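Local coordinates for protein afamin (Homo sapiens, PDB 6FAK) that carries hydrophobic molecules in body fluids, binding vitamin E and keeping lipidated Wnt proteins soluble and active, at residues R468-P472 with A473-C477; M433-A436 with F437-C440. All blocks are in the same frame, centred on the assembly; numbering follows the deposited sequence.

Interaction 1: residues R468-P472 with A473-C477; sequences RTINP and AVDHC
Arg468 and Asp475 meet through a water where the loop after helix 446-462 runs into the N-terminal turn of helix 472-479, a start built on an asparagine N-cap. The water donates to Arg468 O at 2.8 Å and to Asp475 OD1 at 2.7 Å, while the guanidinium group of Arg468 turns elsewhere, to a salt bridge with Glu425. At Thr469 the other carboxylate oxygen of Asp475, OD2, lies against the backbone, 3.3 Å from Thr469 CA, fitting the carboxylate to the loop from Thr469 to Ile470. Ile470 N then donates to the syn lone pair of Asp475 OD1 (2.8 Å), which together with the water should steady the negative charge at the helix start. Ile470 CD1 also packs on Val474 CG1. Asn471 is the N-cap: with CG between its own N and carbonyl carbon (chi1 62°), OD1 turns toward Val474 N, the N-H it caps, and ND2 is held by Gln420 OE1 and Ile417 O. Its backbone O accepts Asp475 N, the first i-to-i+4 bond of the helix. Pro472 O takes His476 N. The capping bond itself, Val474 N to Asn471 OD1, is 3.0 Å long and nearly straight at the hydrogen, 172°.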
loop_
_atom_site.group_PDB
_atom_site.type_symbol
_atom_site.label_atom_id
_atom_site.label_comp_id
_atom_site.label_asym_id
_atom_site.label_seq_id
_atom_site.Cartn_x
_atom_site.Cartn_y
_atom_site.Cartn_z
ATOM N N ARG A 468 4.691 13.428 7.338
ATOM C CA ARG A 468 3.793 13.597 8.476
ATOM C C ARG A 468 4.617 13.976 9.700
ATOM O O ARG A 468 5.819 13.718 9.739
ATOM C CB ARG A 468 3.052 12.330 8.751
ATOM C CG ARG A 468 2.278 11.844 7.547
ATOM C CD ARG A 468 1.575 10.573 7.927
ATOM N NE ARG A 468 0.435 10.828 8.804
ATOM C CZ ARG A 468 -0.373 9.875 9.261
ATOM N NH1 ARG A 468 -0.106 8.583 9.034
ATOM N NH2 ARG A 468 -1.412 10.198 9.976
ATOM N N THR A 469 3.992 14.646 10.651
ATOM C CA THR A 469 4.665 15.020 11.865
ATOM C C THR A 469 3.840 14.352 12.983
ATOM O O THR A 469 2.856 14.926 13.465
ATOM C CB THR A 469 4.769 16.577 12.047
ATOM O OG1 THR A 469 3.485 17.155 11.862
ATOM C CG2 THR A 469 5.714 17.208 11.028
ATOM N N ILE A 470 4.263 13.155 13.377
ATOM C CA ILE A 470 3.587 12.392 14.393
ATOM C C ILE A 470 4.178 12.638 15.774
ATOM O O ILE A 470 3.524 13.218 16.646
ATOM C CB ILE A 470 3.536 10.939 13.978
ATOM C CG1 ILE A 470 2.742 10.840 12.620
ATOM C CG2 ILE A 470 2.928 10.079 15.110
ATOM C CD1 ILE A 470 2.963 9.533 11.928
ATOM N N ASN A 471 5.416 12.212 15.963
ATOM C CA ASN A 471 6.213 12.598 17.101
ATOM C C ASN A 471 7.659 12.434 16.670
ATOM O O ASN A 471 7.929 11.773 15.635
ATOM C CB ASN A 471 5.835 11.800 18.382
ATOM C CG ASN A 471 6.065 10.300 18.252
ATOM O OD1 ASN A 471 7.170 9.854 17.912
ATOM N ND2 ASN A 471 5.018 9.501 18.573
ATOM N N PRO A 472 8.620 13.020 17.443
ATOM C CA PRO A 472 9.955 13.078 16.896
ATOM C C PRO A 472 10.590 11.712 16.628
ATOM O O PRO A 472 11.242 11.554 15.601
ATOM C CB PRO A 472 10.757 13.918 17.935
ATOM C CG PRO A 472 9.718 14.679 18.711
ATOM C CD PRO A 472 8.467 13.840 18.676
ATOM N N ALA A 473 10.339 10.720 17.482
ATOM C CA ALA A 473 10.945 9.390 17.310
ATOM C C ALA A 473 10.370 8.651 16.075
ATOM O O ALA A 473 11.100 8.113 15.256
ATOM C CB ALA A 473 10.749 8.538 18.587
ATOM N N VAL A 474 9.060 8.706 15.910
ATOM C CA VAL A 474 8.391 8.145 14.716
ATOM C C VAL A 474 8.849 8.863 13.433
ATOM O O VAL A 474 9.143 8.187 12.395
ATOM C CB VAL A 474 6.842 8.224 14.842
ATOM C CG1 VAL A 474 6.183 7.887 13.506
ATOM C CG2 VAL A 474 6.327 7.288 15.897
ATOM N N ASP A 475 8.911 10.203 13.483
ATOM C CA ASP A 475 9.285 11.017 12.315
ATOM C C ASP A 475 10.718 10.689 11.886
ATOM O O ASP A 475 10.989 10.554 10.679
ATOM C CB ASP A 475 9.170 12.511 12.571
ATOM C CG ASP A 475 7.730 12.960 12.845
ATOM O OD1 ASP A 475 6.780 12.129 12.718
ATOM O OD2 ASP A 475 7.573 14.144 13.229
ATOM N N HIS A 476 11.592 10.480 12.881
ATOM C CA HIS A 476 12.972 10.057 12.623
ATOM C C HIS A 476 12.950 8.704 11.854
ATOM O O HIS A 476 13.655 8.543 10.837
ATOM C CB HIS A 476 13.786 9.931 13.927
ATOM C CG HIS A 476 15.165 9.451 13.682
ATOM N ND1 HIS A 476 16.146 10.279 13.175
ATOM C CD2 HIS A 476 15.684 8.197 13.679
ATOM C CE1 HIS A 476 17.232 9.560 12.931
ATOM N NE2 HIS A 476 16.974 8.297 13.221
ATOM N N CYS A 477 12.179 7.727 12.327
ATOM C CA CYS A 477 12.110 6.471 11.634
ATOM C C CYS A 477 11.517 6.577 10.224
ATOM O O CYS A 477 11.944 5.822 9.319
ATOM C CB CYS A 477 11.389 5.402 12.438
ATOM S SG CYS A 477 12.299 4.903 13.911
HETATM O O HOH W 1 6.335 11.031 10.295
#

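Interaction 2: residues M433-A436 with F437-C440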
loop_
_atom_site.group_PDB
_atom_site.type_symbol
_atom_site.label_atom_id
_atom_site.label_comp_id
_atom_site.label_asym_id
_atom_site.label_seq_id
_atom_site.Cartn_x
_atom_site.Cartn_y
_atom_site.Cartn_z
ATOM N N MET A 433 -0.741 -5.052 10.057
ATOM C CA MET A 433 0.440 -5.757 10.565
ATOM C C MET A 433 0.171 -7.270 10.736
ATOM O O MET A 433 0.975 -8.084 10.307
ATOM C CB MET A 433 0.935 -5.141 11.851
ATOM C CG MET A 433 2.192 -5.759 12.412
ATOM S SD MET A 433 3.616 -5.568 11.309
ATOM C CE MET A 433 4.096 -3.898 11.689
ATOM N N VAL A 434 -0.981 -7.637 11.305
ATOM C CA VAL A 434 -1.232 -9.023 11.627
ATOM C C VAL A 434 -1.416 -9.870 10.367
ATOM O O VAL A 434 -1.077 -11.035 10.369
ATOM C CB VAL A 434 -2.332 -9.177 12.701
ATOM C CG1 VAL A 434 -3.722 -9.072 12.135
ATOM C CG2 VAL A 434 -2.133 -10.475 13.432
ATOM N N THR A 435 -1.913 -9.245 9.314
ATOM C CA THR A 435 -2.119 -9.881 8.000
ATOM C C THR A 435 -0.856 -10.408 7.346
ATOM O O THR A 435 -0.898 -11.421 6.658
ATOM C CB THR A 435 -2.886 -8.917 7.095
ATOM O OG1 THR A 435 -4.149 -8.712 7.718
ATOM C CG2 THR A 435 -3.112 -9.487 5.710
ATOM N N ALA A 436 0.272 -9.758 7.588
ATOM C CA ALA A 436 1.550 -10.304 7.206
ATOM C C ALA A 436 1.737 -11.714 7.771
ATOM O O ALA A 436 2.249 -12.607 7.070
ATOM C CB ALA A 436 2.680 -9.424 7.678
ATOM N N PHE A 437 1.349 -11.919 9.017
ATOM C CA PHE A 437 1.534 -13.234 9.673
ATOM C C PHE A 437 0.526 -14.284 9.308
ATOM O O PHE A 437 0.908 -15.449 9.088
ATOM C CB PHE A 437 1.649 -13.060 11.182
ATOM C CG PHE A 437 2.759 -12.163 11.530
ATOM C CD1 PHE A 437 4.034 -12.632 11.526
ATOM C CD2 PHE A 437 2.542 -10.816 11.712
ATOM C CE1 PHE A 437 5.091 -11.788 11.765
ATOM C CE2 PHE A 437 3.599 -9.967 11.946
ATOM C CZ PHE A 437 4.878 -10.456 11.956
ATOM N N THR A 438 -0.736 -13.883 9.162
ATOM C CA THR A 438 -1.798 -14.803 8.724
ATOM C C THR A 438 -1.636 -15.252 7.277
ATOM O O THR A 438 -1.983 -16.361 6.925
ATOM C CB THR A 438 -3.220 -14.189 8.835
ATOM O OG1 THR A 438 -3.322 -13.061 7.962
ATOM C CG2 THR A 438 -3.558 -13.753 10.257
ATOM N N THR A 439 -1.142 -14.381 6.431
ATOM C CA THR A 439 -0.870 -14.710 5.063
ATOM C C THR A 439 0.374 -15.616 4.881
ATOM O O THR A 439 0.349 -16.468 4.003
ATOM C CB THR A 439 -0.640 -13.414 4.271
ATOM O OG1 THR A 439 -1.820 -12.607 4.370
ATOM C CG2 THR A 439 -0.303 -13.678 2.823
ATOM N N CYS A 440 1.428 -15.419 5.683
ATOM C CA CYS A 440 2.764 -15.931 5.365
ATOM C C CYS A 440 3.335 -16.969 6.290
ATOM O O CYS A 440 4.276 -17.668 5.895
ATOM C CB CYS A 440 3.776 -14.773 5.399
ATOM S SG CYS A 440 3.404 -13.350 4.351
#
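Thr435 O is where Thr438 and Thr439 converge, on the last turns of helix 423-440. Three donors reach this one carbonyl oxygen: the backbone N of Thr439 at 3.0 Å, the hydroxyl OG1 of Thr439 at 2.7 Å, and OG1 of Thr438 at 3.2 Å. The two hydroxyls come in differently. Thr439 OG1 sits beside its own backbone N and approaches well out beyond the oxygen, with a C=O...donor angle of 147°. Thr438 OG1 is tucked between its N and carbonyl carbon (chi1 63°), which turns it back down the helix and brings it to the flank of the same oxygen, at only 103°. A valine in place of Thr438 would keep the bulk but would probably cost Thr435 O this flanking bond and leave it to the two donors of Thr439. The methyl CG2 of Thr435 lies across from Thr439 OG1 at 3.6 Å, while its own hydroxyl bonds back to Glu431 O.

On another side of the helix Phe437 leans back along the chain. Its CD2 comes to 3.4 Å from Met433 O, Val434 O lies near the ring plane at the edge, and the sulfur of Met433 makes a looser apolar contact with CE2 (4.4 Å). Phe437 also touches Glu394 and Val450, and Met433 touches Tyr410 and Phe458, so this side of the helix packs between helices 376-417 and 446-462. Cys440, with SG 3.0 Å from Ala436 O, is disulfide-bonded to Cys449 in the first turn of helix 446-462. With Cys441, bonded to Cys395, it forms the adjacent Cys-Cys pair typical of the serum albumin fold, whose two disulfides join one helix end to two neighbouring helices.

How the interactions relate
Interaction 2 precedes interaction 1 along the chain, and both belong to the third albumin repeat. Their centres are 25 Å apart and their nearest atoms about 12 Å, so the two do not touch. Helix 446-462 lies between them in sequence: Cys440 is tied to its start through Cys449, and the loop 468-472 follows its end. Helix 423-440 also supplies Glu425 to Arg468, a salt bridge from the helix of interaction 2 to the loop of interaction 1. The Cys440 side chain is about 6 Å from a bound polyether, probably from the crystallisation liquor, whereas the side chain of Arg468 is about 9 Å from a bound N-acetylglucosamine; Asn467, just before it, is a glycosylation site.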